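Local coordinates for protein cytochrome c3 (Desulfuromonas acetoxidans, PDB 1HH5) that carries electrons through three covalently bound c-type hemes, passing them from a dehydrogenase to ferredoxin in sulfate respiration, at residues T5-H17 / N56-K68. Sequence-based numbering, arbitrary orientation. Where two conformers were deposited one is given.
With HEC (heme c), chain D.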
loop_
_atom_site.group_PDB
_atom_site.type_symbol
_atom_site.label_atom_id
_atom_site.label_comp_id
_atom_site.label_asym_id
_atom_site.label_seq_id
_atom_site.Cartn_x
_atom_site.Cartn_y
_atom_site.Cartn_z
ATOM N N THR A 5 -0.118 -0.555 -9.739
ATOM C CA THR A 5 1.335 -0.535 -9.811
ATOM C C THR A 5 1.849 0.894 -9.813
ATOM O O THR A 5 1.380 1.731 -10.582
ATOM C CB THR A 5 1.846 -1.251 -11.079
ATOM O OG1 THR A 5 1.534 -2.646 -10.995
ATOM C CG2 THR A 5 3.352 -1.083 -11.218
ATOM N N TYR A 6 2.808 1.171 -8.940
ATOM C CA TYR A 6 3.384 2.494 -8.857
ATOM C C TYR A 6 4.784 2.427 -9.451
ATOM O O TYR A 6 5.739 2.035 -8.776
ATOM C CB TYR A 6 3.440 2.954 -7.399
ATOM C CG TYR A 6 2.098 2.942 -6.702
ATOM C CD1 TYR A 6 1.204 3.998 -6.857
ATOM C CD2 TYR A 6 1.718 1.873 -5.885
ATOM C CE1 TYR A 6 -0.036 3.998 -6.218
ATOM C CE2 TYR A 6 0.480 1.863 -5.240
ATOM C CZ TYR A 6 -0.392 2.931 -5.412
ATOM O OH TYR A 6 -1.610 2.947 -4.765
ATOM N N GLU A 7 4.886 2.787 -10.728
ATOM C CA GLU A 7 6.156 2.785 -11.440
ATOM C C GLU A 7 7.004 3.919 -10.881
ATOM O O GLU A 7 6.524 5.042 -10.736
ATOM C CB GLU A 7 5.914 2.987 -12.944
ATOM C CG GLU A 7 7.134 3.462 -13.751
ATOM C CD GLU A 7 8.103 2.347 -14.136
ATOM O OE1 GLU A 7 7.721 1.467 -14.939
ATOM O OE2 GLU A 7 9.251 2.357 -13.642
ATOM N N ASN A 8 8.255 3.619 -10.548
ATOM C CA ASN A 8 9.156 4.626 -10.003
ATOM C C ASN A 8 10.614 4.203 -10.162
ATOM O O ASN A 8 10.903 3.056 -10.499
ATOM C CB ASN A 8 8.826 4.883 -8.524
ATOM C CG ASN A 8 9.134 3.693 -7.640
ATOM O OD1 ASN A 8 10.264 3.522 -7.186
ATOM N ND2 ASN A 8 8.132 2.855 -7.403
ATOM N N LYS A 9 11.527 5.137 -9.915
ATOM C CA LYS A 9 12.961 4.888 -10.056
ATOM C C LYS A 9 13.540 3.803 -9.154
ATOM O O LYS A 9 14.316 2.959 -9.604
ATOM C CB LYS A 9 13.733 6.193 -9.828
ATOM C CG LYS A 9 13.516 7.243 -10.906
ATOM C CD LYS A 9 14.033 6.761 -12.255
ATOM C CE LYS A 9 13.911 7.844 -13.317
ATOM N NZ LYS A 9 14.479 7.412 -14.625
ATOM N N LYS A 10 13.164 3.829 -7.882
ATOM C CA LYS A 10 13.664 2.867 -6.906
ATOM C C LYS A 10 13.226 1.434 -7.192
ATOM O O LYS A 10 13.821 0.483 -6.685
ATOM C CB LYS A 10 13.210 3.288 -5.506
ATOM C CG LYS A 10 13.570 2.317 -4.391
ATOM C CD LYS A 10 15.072 2.159 -4.219
ATOM C CE LYS A 10 15.375 1.161 -3.106
ATOM N NZ LYS A 10 16.834 1.019 -2.845
ATOM N N GLY A 11 12.199 1.286 -8.022
ATOM C CA GLY A 11 11.686 -0.033 -8.352
ATOM C C GLY A 11 10.178 -0.055 -8.171
ATOM O O GLY A 11 9.680 0.302 -7.107
ATOM N N ASN A 12 9.458 -0.476 -9.207
ATOM C CA ASN A 12 7.997 -0.525 -9.179
ATOM C C ASN A 12 7.388 -1.228 -7.963
ATOM O O ASN A 12 7.860 -2.281 -7.533
ATOM C CB ASN A 12 7.477 -1.196 -10.453
ATOM C CG ASN A 12 7.716 -0.356 -11.695
ATOM O OD1 ASN A 12 8.444 0.636 -11.662
ATOM N ND2 ASN A 12 7.103 -0.757 -12.803
ATOM N N VAL A 13 6.334 -0.630 -7.420
ATOM C CA VAL A 13 5.627 -1.190 -6.278
ATOM C C VAL A 13 4.265 -1.707 -6.741
ATOM O O VAL A 13 3.495 -0.975 -7.367
ATOM C CB VAL A 13 5.392 -0.127 -5.171
ATOM C CG1 VAL A 13 4.741 -0.772 -3.961
ATOM C CG2 VAL A 13 6.705 0.523 -4.787
ATOM N N THR A 14 3.977 -2.967 -6.440
ATOM C CA THR A 14 2.703 -3.563 -6.821
ATOM C C THR A 14 1.771 -3.609 -5.616
ATOM O O THR A 14 2.045 -4.299 -4.636
ATOM C CB THR A 14 2.890 -4.998 -7.356
ATOM O OG1 THR A 14 3.690 -4.965 -8.543
ATOM C CG2 THR A 14 1.545 -5.625 -7.679
ATOM N N PHE A 15 0.673 -2.863 -5.695
ATOM C CA PHE A 15 -0.303 -2.822 -4.613
ATOM C C PHE A 15 -1.526 -3.643 -4.982
ATOM O O PHE A 15 -2.352 -3.218 -5.793
ATOM C CB PHE A 15 -0.730 -1.379 -4.328
ATOM C CG PHE A 15 -1.815 -1.256 -3.291
ATOM C CD1 PHE A 15 -1.747 -1.967 -2.098
ATOM C CD2 PHE A 15 -2.886 -0.396 -3.495
ATOM C CE1 PHE A 15 -2.730 -1.821 -1.122
ATOM C CE2 PHE A 15 -3.870 -0.241 -2.530
ATOM C CZ PHE A 15 -3.793 -0.958 -1.340
ATOM N N ASP A 16 -1.634 -4.826 -4.385
ATOM C CA ASP A 16 -2.757 -5.711 -4.639
ATOM C C ASP A 16 -3.904 -5.256 -3.747
ATOM O O ASP A 16 -4.053 -5.702 -2.607
ATOM C CB ASP A 16 -2.362 -7.158 -4.331
ATOM C CG ASP A 16 -3.365 -8.160 -4.856
ATOM O OD1 ASP A 16 -4.543 -7.791 -5.042
ATOM O OD2 ASP A 16 -2.973 -9.323 -5.078
ATOM N N HIS A 17 -4.693 -4.335 -4.285
ATOM C CA HIS A 17 -5.827 -3.753 -3.582
ATOM C C HIS A 17 -6.832 -4.802 -3.130
ATOM O O HIS A 17 -7.318 -4.759 -2.000
ATOM C CB HIS A 17 -6.500 -2.732 -4.495
ATOM C CG HIS A 17 -7.601 -1.960 -3.841
ATOM N ND1 HIS A 17 -8.940 -2.153 -4.101
ATOM C CD2 HIS A 17 -7.546 -0.945 -2.942
ATOM C CE1 HIS A 17 -9.638 -1.268 -3.374
ATOM N NE2 HIS A 17 -8.840 -0.508 -2.650
ATOM N N ASN A 56 2.508 -6.329 10.864
ATOM C CA ASN A 56 2.314 -7.640 10.230
ATOM C C ASN A 56 3.534 -8.135 9.503
ATOM O O ASN A 56 4.649 -7.694 9.761
ATOM C CB ASN A 56 1.157 -7.619 9.224
ATOM C CG ASN A 56 1.149 -6.371 8.358
ATOM O OD1 ASN A 56 2.107 -6.090 7.650
ATOM N ND2 ASN A 56 0.055 -5.619 8.415
ATOM N N ASN A 57 3.303 -9.077 8.598
ATOM C CA ASN A 57 4.362 -9.646 7.785
ATOM C C ASN A 57 4.557 -8.707 6.602
ATOM O O ASN A 57 5.408 -8.936 5.743
ATOM C CB ASN A 57 3.963 -11.041 7.296
ATOM C CG ASN A 57 3.726 -12.013 8.439
ATOM O OD1 ASN A 57 2.827 -11.818 9.262
ATOM N ND2 ASN A 57 4.532 -13.066 8.496
ATOM N N GLY A 58 3.750 -7.645 6.570
ATOM C CA GLY A 58 3.844 -6.666 5.502
ATOM C C GLY A 58 5.275 -6.187 5.362
ATOM O O GLY A 58 6.007 -6.144 6.342
ATOM N N PRO A 59 5.703 -5.807 4.152
ATOM C CA PRO A 59 7.074 -5.342 3.948
ATOM C C PRO A 59 7.388 -3.964 4.503
ATOM O O PRO A 59 6.657 -2.997 4.279
ATOM C CB PRO A 59 7.227 -5.404 2.433
ATOM C CG PRO A 59 5.868 -5.015 1.967
ATOM C CD PRO A 59 4.967 -5.830 2.880
ATOM N N THR A 60 8.498 -3.890 5.227
ATOM C CA THR A 60 8.961 -2.643 5.798
ATOM C C THR A 60 10.334 -2.332 5.205
ATOM O O THR A 60 10.751 -1.179 5.166
ATOM C CB THR A 60 9.025 -2.723 7.343
ATOM O OG1 THR A 60 9.543 -3.997 7.744
ATOM C CG2 THR A 60 7.635 -2.544 7.935
ATOM N N LYS A 61 11.026 -3.366 4.727
ATOM C CA LYS A 61 12.334 -3.195 4.099
ATOM C C LYS A 61 12.110 -2.679 2.679
ATOM O O LYS A 61 11.145 -3.064 2.021
ATOM C CB LYS A 61 13.080 -4.531 4.053
ATOM C CG LYS A 61 13.388 -5.097 5.431
ATOM C CD LYS A 61 13.602 -6.601 5.403
ATOM C CE LYS A 61 14.851 -6.995 4.654
ATOM N NZ LYS A 61 15.131 -8.448 4.859
ATOM N N CYS A 62 13.010 -1.820 2.206
ATOM C CA CYS A 62 12.902 -1.231 0.871
ATOM C C CYS A 62 12.562 -2.215 -0.238
ATOM O O CYS A 62 11.676 -1.956 -1.048
ATOM C CB CYS A 62 14.201 -0.526 0.489
ATOM S SG CYS A 62 14.817 0.635 1.735
ATOM N N GLY A 63 13.283 -3.331 -0.272
ATOM C CA GLY A 63 13.074 -4.330 -1.309
ATOM C C GLY A 63 11.785 -5.121 -1.222
ATOM O O GLY A 63 11.435 -5.843 -2.160
ATOM N N GLY A 64 11.085 -5.002 -0.098
ATOM C CA GLY A 64 9.833 -5.717 0.067
ATOM C C GLY A 64 8.745 -5.083 -0.779
ATOM O O GLY A 64 7.792 -5.745 -1.183
ATOM N N CYS A 65 8.880 -3.785 -1.035
ATOM C CA CYS A 65 7.915 -3.070 -1.857
ATOM C C CYS A 65 8.483 -2.786 -3.238
ATOM O O CYS A 65 7.856 -3.088 -4.250
ATOM C CB CYS A 65 7.524 -1.750 -1.197
ATOM S SG CYS A 65 6.503 -1.943 0.294
ATOM N N HIS A 66 9.677 -2.199 -3.262
ATOM C CA HIS A 66 10.362 -1.843 -4.500
ATOM C C HIS A 66 11.058 -3.041 -5.126
ATOM O O HIS A 66 12.042 -3.536 -4.591
ATOM C CB HIS A 66 11.399 -0.754 -4.216
ATOM C CG HIS A 66 10.804 0.545 -3.775
ATOM N ND1 HIS A 66 10.173 1.427 -4.622
ATOM C CD2 HIS A 66 10.737 1.108 -2.543
ATOM C CE1 HIS A 66 9.755 2.470 -3.895
ATOM N NE2 HIS A 66 10.074 2.324 -2.624
ATOM N N ILE A 67 10.545 -3.498 -6.264
ATOM C CA ILE A 67 11.126 -4.640 -6.967
ATOM C C ILE A 67 11.800 -4.143 -8.246
ATOM O O ILE A 67 11.138 -3.584 -9.117
ATOM C CB ILE A 67 10.036 -5.677 -7.338
ATOM C CG1 ILE A 67 9.099 -5.902 -6.148
ATOM C CG2 ILE A 67 10.686 -6.994 -7.743
ATOM C CD1 ILE A 67 9.798 -6.370 -4.888
ATOM N N LYS A 68 13.113 -4.353 -8.334
ATOM C CA LYS A 68 13.964 -3.940 -9.459
ATOM C C LYS A 68 13.826 -2.480 -9.875
ATOM O O LYS A 68 14.848 -1.759 -9.823
ATOM C CB LYS A 68 13.750 -4.841 -10.689
ATOM C CG LYS A 68 12.388 -4.747 -11.359
ATOM C CD LYS A 68 11.629 -6.064 -11.255
ATOM C CE LYS A 68 12.377 -7.198 -11.947
ATOM N NZ LYS A 68 12.570 -6.939 -13.401
ATOM O OXT LYS A 68 12.711 -2.070 -10.256
HETATM FE FE HEC D . 9.620 3.735 -1.308
HETATM C CHA HEC D . 8.500 5.895 -3.695
HETATM C CHB HEC D . 12.813 4.930 -1.643
HETATM C CHC HEC D . 10.670 1.697 1.266
HETATM C CHD HEC D . 6.542 2.207 -1.211
HETATM N NA HEC D . 10.461 5.100 -2.430
HETATM C C1A HEC D . 9.856 5.925 -3.369
HETATM C C2A HEC D . 10.843 6.781 -3.989
HETATM C C3A HEC D . 12.045 6.523 -3.424
HETATM C C4A HEC D . 11.817 5.462 -2.458
HETATM C CMA HEC D . 13.382 7.217 -3.707
HETATM C CAA HEC D . 10.602 7.794 -5.102
HETATM C CBA HEC D . 10.874 7.257 -6.492
HETATM C CGA HEC D . 10.743 8.327 -7.559
HETATM O O1A HEC D . 10.847 7.992 -8.757
HETATM O O2A HEC D . 10.539 9.506 -7.196
HETATM N NB HEC D . 11.364 3.359 -0.423
HETATM C C1B HEC D . 12.604 3.908 -0.716
HETATM C C2B HEC D . 13.643 3.337 0.128
HETATM C C3B HEC D . 13.020 2.568 1.044
HETATM C C4B HEC D . 11.613 2.513 0.647
HETATM C CMB HEC D . 15.160 3.446 -0.086
HETATM C CAB HEC D . 13.621 1.910 2.279
HETATM C CBB HEC D . 13.932 2.963 3.340
HETATM N NC HEC D . 8.784 2.308 -0.190
HETATM C C1C HEC D . 9.342 1.600 0.873
HETATM C C2C HEC D . 8.410 0.629 1.419
HETATM C C3C HEC D . 7.299 0.686 0.627
HETATM C C4C HEC D . 7.515 1.756 -0.332
HETATM C CMC HEC D . 8.601 -0.224 2.677
HETATM C CAC HEC D . 6.063 -0.205 0.682
HETATM C CBC HEC D . 5.318 -0.119 2.002
HETATM N ND HEC D . 7.883 4.010 -2.205
HETATM C C1D HEC D . 6.713 3.257 -2.089
HETATM C C2D HEC D . 5.669 3.767 -2.963
HETATM C C3D HEC D . 6.176 4.871 -3.553
HETATM C C4D HEC D . 7.564 4.999 -3.130
HETATM C CMD HEC D . 4.295 3.150 -3.224
HETATM C CAD HEC D . 5.406 5.889 -4.398
HETATM C CBD HEC D . 5.717 5.835 -5.880
HETATM C CGD HEC D . 4.940 6.872 -6.667
HETATM O O1D HEC D . 5.189 8.084 -6.479
HETATM O O2D HEC D . 4.072 6.473 -7.467
HETATM O O HOH W 1 10.563 -2.118 -11.488
HETATM O O HOH W 2 5.788 -4.823 -5.205
#
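Gly11 and His66 bring the backbones closest, their CA atoms 4.5 Å apart, where the turn of a beta hairpin meets the end of a CXXCH heme-attachment motif. Ile67 N donates a hydrogen bond to Asn12 O (3.2 Å). Nearby, two waters tie the backbones: one links Asn12 N to Lys68 OXT of the C-terminal carboxylate, the other Thr14 N to Cys65 O.

His66 has the largest share of the contact. Its NE2 binds the heme iron at 2.0 Å, while ND1, the other ring nitrogen, donates a hydrogen bond to Gly11 O over 2.8 Å. That bond runs in the carbonyl plane and close to the ring plane, so iron and carbonyl together fix the ring's rotation; the carbonyl would also be expected to make the histidine a more electron-rich ligand. Lys10 covers one ring face: with CG anti to the backbone N (chi1 176°), CG sits 3.5 Å from the ring centroid in a CH-pi contact, and a bend at chi2 sends CE on to Cys62 CB and a heme methyl. Val13 CG2 approaches the ring obliquely, 3.6 Å from ND1, and its other branch, CG1, packs on Cys65 CB. The Asn8 amide stands nearly perpendicular to the imidazole; its ND2 is held by Tyr6 O.

Cys62 and Cys65, in the short helix 62-65, anchor the porphyrin by thioethers, and Lys9 N hydrogen-bonds to the propionate oxygen O1A. His45 completes the iron's bis-histidine coordination. The hairpin of strands 3-6 and 13-16 thus lays its turn against this heme, while strand 13-16 runs on into helix 17-24, whose His17 ligates a second heme.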